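Local coordinates for protein sulfur oxygenase/reductase (Halothiobacillus neapolitanus, PDB 6QPA) that probably catalyses the oxygen-dependent disproportionation of elemental sulfur at an iron site, as a sulfur oxygenase/reductase assembled from 24 subunits, at residues Met12-Asn17 with Val110-Trp115; Gly163-Met168 with Pro294-Phe299. All blocks are in the same frame, centred on the assembly; numbering follows the deposited sequence.

Contact 1. Residues Met12-Asn17 with Val110-Trp115; sequences MAKIAN and VIEGPW
Met12-Asn17 and Val110-Trp115 pair antiparallel, the axes of strands 12-15 and 113-115 approaching to 4.5 Å at 170°, with a register that slips at two beta bulges. Met12 and Trp115 form a hydrogen-bonded pair, N to O in both directions. In the classic bulge, two residues, Ile111 and Glu112, stand opposite the single Lys14, whose O accepts two bonds: one in its carbonyl plane from Ile111 N at 2.8 Å, and a longer one from Glu112 N at 3.2 Å. Lys14 N returns a nearly straight bond (173°) to Glu112 O, reaching that oxygen from above its carbonyl plane. Gly113 follows with a positive phi; a CB there would collide with Met12 O and Ala13 CA. After the cis peptide, Pro114 CA lies 3.2 Å from Met12 O in a CA-H...O contact.

On the face shared by Lys14 and Glu112, the two side chains run alongside each other. With CG anti to the backbone N (chi1 -163°) and an extended chain, Glu112 carries OE1 to within 3.2 Å of Lys14 CD. The ammonium bends off at chi4, leaving Lys14 NZ 5.4 Å from Glu112 OE1, so the methylenes make the contact. From the bulge, Ile111 reaches along the first strand to Ala16, CD1 to CB at 4.0 Å. Ile111 O and Gly113 O are bound by Tyr295 and Arg59 of the second subunit.

The chemistry is thus chiefly that of backbone amides: the bulges, the corner at Ile111-Glu112 and the cis peptide before Pro114 shape the strand leading to the iron ligand Glu116, while any Lys14-Glu112 attraction is probably longer-range.

Contact 2. Residues Gly163-Met168 with Pro294-Phe299; sequences GDHWVM and PYYMFF
Tyr295 O receives the amide of Asp164 in a short, nearly straight bond, 2.7 Å from Asp164 N with an angle of 170°. Gly163 CA adds a CA-H...O contact to the same oxygen. The contact joins antiparallel strands 159-167 and 290-305 of the curled sheet, consistent with the barrel wall of this family, away from the iron site.

Gly163 and Tyr296 form a non-hydrogen-bonded pair in which the tyrosine ring takes the place a side chain would fill. Tyr296 CG stands anti to its own carbonyl carbon (chi1 -81°), and the ring folds across the neighbouring strand with Gly163 CA over one face, 3.6 Å from the ring centroid, a CH-pi contact. A CB on Gly163 would run into Tyr296 CE1. The His165 ring turns its edge toward the Tyr296 face in an offset edge-to-face pair, planes at 87°. Pro294 CB approaches His165 NE2 to 3.3 Å. One water, lying in the imidazole plane, bridges His165 NE2 and Tyr296 OH at 2.7 Å from each; His165 ND1 makes a weak bond to Gly163 O. A leucine in place of Tyr296 would probably leave the water without its hydroxyl mate and Gly163 CA without its aromatic cover.

On the other face, Asp164 is bound by Gln252, and the polar end of Tyr295 is taken by Ile111 of the second subunit. In this buried, largely aromatic seam, the water and the packing of Pro294 and Tyr296 probably limit rotation of the imidazole, the carbonyl adding only weakly.

Overall arrangement
Both contacts join antiparallel strands of the same curled sheet, in a protein whose family belongs to the dimeric alpha/beta-barrel clan, and their centres lie about 18 Å apart. Contact 1 is partly buried and passes near the iron site; contact 2 is mostly buried and away from the annotated sites. Their chemistry differs accordingly: bulged backbone bonding with a charged pair running alongside in the first, aromatic packing over glycine and a bridging water in the second. Lys14 NZ packs against Met297 CE between them. Both also meet the second subunit, where Ile111 of one copy is hydrogen-bonded to Tyr295 of the other, joining the two places across the subunit interface.

Contact 1. Residues Met12-Asn17 with Val110-Trp115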
loop_
_atom_site.group_PDB
_atom_site.type_symbol
_atom_site.label_atom_id
_atom_site.label_comp_id
_atom_site.label_asym_id
_atom_site.label_seq_id
_atom_site.Cartn_x
_atom_site.Cartn_y
_atom_site.Cartn_z
ATOM N N MET A 12 15.784 -7.098 -51.800
ATOM C CA MET A 12 14.712 -7.625 -50.962
ATOM C C MET A 12 15.332 -8.349 -49.781
ATOM O O MET A 12 16.161 -9.249 -49.970
ATOM C CB MET A 12 13.820 -8.573 -51.753
ATOM C CG MET A 12 13.182 -7.956 -52.978
ATOM S SD MET A 12 12.502 -9.249 -54.028
ATOM C CE MET A 12 11.605 -8.248 -55.209
ATOM N N ALA A 13 14.947 -7.939 -48.573
ATOM C CA ALA A 13 15.389 -8.566 -47.339
ATOM C C ALA A 13 14.229 -8.604 -46.357
ATOM O O ALA A 13 13.256 -7.863 -46.490
ATOM C CB ALA A 13 16.561 -7.810 -46.704
ATOM N N LYS A 14 14.336 -9.481 -45.366
ATOM C CA LYS A 14 13.417 -9.501 -44.233
ATOM C C LYS A 14 14.240 -9.305 -42.972
ATOM O O LYS A 14 15.218 -10.024 -42.746
ATOM C CB LYS A 14 12.590 -10.782 -44.191
ATOM C CG LYS A 14 11.595 -10.873 -45.352
ATOM C CD LYS A 14 10.757 -12.130 -45.275
ATOM C CE LYS A 14 9.684 -12.145 -46.356
ATOM N NZ LYS A 14 8.735 -10.986 -46.188
ATOM N N ILE A 15 13.878 -8.295 -42.185
ATOM C CA ILE A 15 14.693 -7.870 -41.068
ATOM C C ILE A 15 13.880 -7.955 -39.786
ATOM O O ILE A 15 12.641 -7.914 -39.788
ATOM C CB ILE A 15 15.247 -6.448 -41.281
ATOM C CG1 ILE A 15 14.112 -5.422 -41.223
ATOM C CG2 ILE A 15 15.960 -6.370 -42.653
ATOM C CD1 ILE A 15 14.564 -4.029 -41.406
ATOM N N ALA A 16 14.610 -8.049 -38.676
ATOM C CA ALA A 16 13.993 -8.153 -37.365
ATOM C C ALA A 16 13.258 -6.868 -37.019
ATOM O O ALA A 16 13.759 -5.768 -37.238
ATOM C CB ALA A 16 15.050 -8.469 -36.297
ATOM N N ASN A 17 12.052 -7.015 -36.486
ATOM C CA ASN A 17 11.218 -5.881 -36.115
ATOM C C ASN A 17 11.465 -5.579 -34.638
ATOM O O ASN A 17 10.764 -6.049 -33.745
ATOM C CB ASN A 17 9.755 -6.190 -36.405
ATOM C CG ASN A 17 8.844 -5.031 -36.100
ATOM O OD1 ASN A 17 9.298 -3.975 -35.665
ATOM N ND2 ASN A 17 7.553 -5.210 -36.347
ATOM N N VAL A 110 19.341 -9.120 -40.202
ATOM C CA VAL A 110 18.772 -9.805 -41.362
ATOM C C VAL A 110 18.351 -11.217 -40.966
ATOM O O VAL A 110 19.123 -11.974 -40.364
ATOM C CB VAL A 110 19.771 -9.823 -42.538
ATOM C CG1 VAL A 110 19.291 -10.737 -43.655
ATOM C CG2 VAL A 110 19.965 -8.409 -43.078
ATOM N N ILE A 111 17.111 -11.558 -41.290
ATOM C CA ILE A 111 16.583 -12.891 -41.086
ATOM C C ILE A 111 16.466 -13.651 -42.400
ATOM O O ILE A 111 16.592 -14.879 -42.406
ATOM C CB ILE A 111 15.218 -12.810 -40.358
ATOM C CG1 ILE A 111 15.437 -12.392 -38.894
ATOM C CG2 ILE A 111 14.398 -14.114 -40.464
ATOM C CD1 ILE A 111 14.199 -11.931 -38.196
ATOM N N GLU A 112 16.265 -12.953 -43.512
ATOM C CA GLU A 112 16.152 -13.567 -44.825
ATOM C C GLU A 112 16.645 -12.556 -45.854
ATOM O O GLU A 112 16.481 -11.344 -45.677
ATOM C CB GLU A 112 14.699 -13.990 -45.081
ATOM C CG GLU A 112 14.469 -14.984 -46.187
ATOM C CD GLU A 112 13.020 -15.453 -46.222
ATOM O OE1 GLU A 112 12.215 -15.021 -45.354
ATOM O OE2 GLU A 112 12.693 -16.248 -47.131
ATOM N N GLY A 113 17.274 -13.053 -46.918
ATOM C CA GLY A 113 17.839 -12.179 -47.926
ATOM C C GLY A 113 19.294 -11.835 -47.649
ATOM O O GLY A 113 19.917 -12.409 -46.755
ATOM N N PRO A 114 19.868 -10.870 -48.400
ATOM C CA PRO A 114 19.202 -10.102 -49.458
ATOM C C PRO A 114 19.086 -10.910 -50.746
ATOM O O PRO A 114 19.867 -11.834 -50.963
ATOM C CB PRO A 114 20.129 -8.902 -49.659
ATOM C CG PRO A 114 21.474 -9.485 -49.447
ATOM C CD PRO A 114 21.294 -10.510 -48.309
ATOM N N TRP A 115 18.072 -10.600 -51.544
ATOM C CA TRP A 115 17.924 -11.121 -52.895
ATOM C C TRP A 115 17.619 -9.913 -53.758
ATOM O O TRP A 115 16.691 -9.163 -53.456
ATOM C CB TRP A 115 16.813 -12.172 -52.958
ATOM C CG TRP A 115 16.660 -12.884 -54.263
ATOM C CD1 TRP A 115 15.580 -12.833 -55.100
ATOM C CD2 TRP A 115 17.604 -13.792 -54.875
ATOM N NE1 TRP A 115 15.791 -13.654 -56.193
ATOM C CE2 TRP A 115 17.029 -14.241 -56.082
ATOM C CE3 TRP A 115 18.886 -14.258 -54.518
ATOM C CZ2 TRP A 115 17.678 -15.147 -56.930
ATOM C CZ3 TRP A 115 19.544 -15.138 -55.371
ATOM C CH2 TRP A 115 18.932 -15.581 -56.562
#

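Contact 2. Residues Gly163-Met168 with Pro294-Phe299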
loop_
_atom_site.group_PDB
_atom_site.type_symbol
_atom_site.label_atom_id
_atom_site.label_comp_id
_atom_site.label_asym_id
_atom_site.label_seq_id
_atom_site.Cartn_x
_atom_site.Cartn_y
_atom_site.Cartn_z
ATOM N N GLY A 163 2.214 -5.745 -55.612
ATOM C CA GLY A 163 1.508 -6.975 -55.906
ATOM C C GLY A 163 2.395 -7.966 -56.638
ATOM O O GLY A 163 2.878 -7.687 -57.734
ATOM N N ASP A 164 2.611 -9.128 -56.013
ATOM C CA ASP A 164 3.471 -10.168 -56.554
ATOM C C ASP A 164 2.655 -11.096 -57.462
ATOM O O ASP A 164 1.685 -11.721 -57.021
ATOM C CB ASP A 164 4.119 -10.947 -55.407
ATOM C CG ASP A 164 5.315 -11.764 -55.863
ATOM O OD1 ASP A 164 5.434 -12.001 -57.075
ATOM O OD2 ASP A 164 6.154 -12.152 -55.026
ATOM N N HIS A 165 3.057 -11.199 -58.724
ATOM C CA HIS A 165 2.373 -12.042 -59.694
ATOM C C HIS A 165 3.390 -12.943 -60.375
ATOM O O HIS A 165 4.428 -12.459 -60.842
ATOM C CB HIS A 165 1.663 -11.212 -60.766
ATOM C CG HIS A 165 0.684 -10.216 -60.235
ATOM N ND1 HIS A 165 1.066 -9.063 -59.581
ATOM C CD2 HIS A 165 -0.671 -10.188 -60.288
ATOM C CE1 HIS A 165 -0.010 -8.376 -59.236
ATOM N NE2 HIS A 165 -1.079 -9.033 -59.658
ATOM N N TRP A 166 3.097 -14.242 -60.438
ATOM C CA TRP A 166 3.831 -15.159 -61.304
ATOM C C TRP A 166 2.931 -15.507 -62.478
ATOM O O TRP A 166 1.834 -16.037 -62.280
ATOM C CB TRP A 166 4.255 -16.435 -60.581
ATOM C CG TRP A 166 5.194 -16.270 -59.429
ATOM C CD1 TRP A 166 5.537 -15.105 -58.781
ATOM C CD2 TRP A 166 5.909 -17.321 -58.765
ATOM N NE1 TRP A 166 6.419 -15.378 -57.764
ATOM C CE2 TRP A 166 6.668 -16.726 -57.733
ATOM C CE3 TRP A 166 5.988 -18.706 -58.951
ATOM C CZ2 TRP A 166 7.492 -17.468 -56.888
ATOM C CZ3 TRP A 166 6.806 -19.442 -58.113
ATOM C CH2 TRP A 166 7.539 -18.823 -57.087
ATOM N N VAL A 167 3.412 -15.242 -63.697
ATOM C CA VAL A 167 2.603 -15.307 -64.906
ATOM C C VAL A 167 2.872 -16.616 -65.635
ATOM O O VAL A 167 4.026 -17.066 -65.712
ATOM C CB VAL A 167 2.877 -14.080 -65.806
ATOM C CG1 VAL A 167 2.227 -14.248 -67.194
ATOM C CG2 VAL A 167 2.341 -12.814 -65.118
ATOM N N MET A 168 1.795 -17.247 -66.137
ATOM C CA MET A 168 1.917 -18.484 -66.905
ATOM C C MET A 168 2.790 -18.276 -68.130
ATOM O O MET A 168 2.709 -17.247 -68.805
ATOM C CB MET A 168 0.550 -19.000 -67.351
ATOM C CG MET A 168 -0.387 -19.254 -66.170
ATOM S SD MET A 168 -2.113 -19.416 -66.686
ATOM C CE MET A 168 -2.063 -20.987 -67.573
ATOM N N PRO A 294 -2.653 -12.922 -57.085
ATOM C CA PRO A 294 -1.775 -11.846 -56.604
ATOM C C PRO A 294 -1.617 -11.832 -55.084
ATOM O O PRO A 294 -2.495 -12.302 -54.376
ATOM C CB PRO A 294 -2.484 -10.572 -57.073
ATOM C CG PRO A 294 -3.920 -10.959 -57.173
ATOM C CD PRO A 294 -3.984 -12.427 -57.481
ATOM N N TYR A 295 -0.481 -11.323 -54.609
ATOM C CA TYR A 295 -0.231 -11.111 -53.189
ATOM C C TYR A 295 0.280 -9.684 -53.019
ATOM O O TYR A 295 1.268 -9.295 -53.652
ATOM C CB TYR A 295 0.788 -12.122 -52.649
ATOM C CG TYR A 295 0.992 -12.057 -51.134
ATOM C CD1 TYR A 295 0.062 -12.611 -50.265
ATOM C CD2 TYR A 295 2.130 -11.462 -50.586
ATOM C CE1 TYR A 295 0.252 -12.573 -48.879
ATOM C CE2 TYR A 295 2.331 -11.422 -49.220
ATOM C CZ TYR A 295 1.388 -11.967 -48.368
ATOM O OH TYR A 295 1.608 -11.921 -47.013
ATOM N N TYR A 296 -0.397 -8.898 -52.190
ATOM C CA TYR A 296 -0.097 -7.481 -52.046
ATOM C C TYR A 296 0.515 -7.217 -50.675
ATOM O O TYR A 296 -0.138 -7.451 -49.652
ATOM C CB TYR A 296 -1.367 -6.658 -52.245
ATOM C CG TYR A 296 -1.689 -6.464 -53.720
ATOM C CD1 TYR A 296 -1.092 -5.448 -54.436
ATOM C CD2 TYR A 296 -2.552 -7.312 -54.391
ATOM C CE1 TYR A 296 -1.346 -5.241 -55.758
ATOM C CE2 TYR A 296 -2.815 -7.120 -55.747
ATOM C CZ TYR A 296 -2.197 -6.077 -56.421
ATOM O OH TYR A 296 -2.407 -5.832 -57.765
ATOM N N MET A 297 1.760 -6.733 -50.657
ATOM C CA MET A 297 2.408 -6.254 -49.439
ATOM C C MET A 297 2.311 -4.731 -49.356
ATOM O O MET A 297 2.474 -4.035 -50.360
ATOM C CB MET A 297 3.879 -6.686 -49.391
ATOM C CG MET A 297 4.078 -8.198 -49.399
ATOM S SD MET A 297 5.786 -8.663 -49.745
ATOM C CE MET A 297 6.598 -8.027 -48.269
ATOM N N PHE A 298 2.045 -4.220 -48.153
ATOM C CA PHE A 298 1.966 -2.787 -47.896
ATOM C C PHE A 298 3.303 -2.284 -47.350
ATOM O O PHE A 298 3.895 -2.917 -46.479
ATOM C CB PHE A 298 0.863 -2.461 -46.878
ATOM C CG PHE A 298 -0.536 -2.474 -47.443
ATOM C CD1 PHE A 298 -0.914 -3.418 -48.399
ATOM C CD2 PHE A 298 -1.486 -1.542 -46.999
ATOM C CE1 PHE A 298 -2.217 -3.440 -48.904
ATOM C CE2 PHE A 298 -2.785 -1.549 -47.500
ATOM C CZ PHE A 298 -3.157 -2.510 -48.452
ATOM N N PHE A 299 3.751 -1.129 -47.851
ATOM C CA PHE A 299 5.002 -0.505 -47.440
ATOM C C PHE A 299 4.835 0.986 -47.167
ATOM O O PHE A 299 4.009 1.673 -47.780
ATOM C CB PHE A 299 6.075 -0.600 -48.511
ATOM C CG PHE A 299 6.506 -1.985 -48.843
ATOM C CD1 PHE A 299 5.806 -2.729 -49.782
ATOM C CD2 PHE A 299 7.640 -2.528 -48.264
ATOM C CE1 PHE A 299 6.218 -3.994 -50.134
ATOM C CE2 PHE A 299 8.068 -3.801 -48.609
ATOM C CZ PHE A 299 7.345 -4.540 -49.548
HETATM O O HOH W 1 -3.456 -7.825 -59.230
#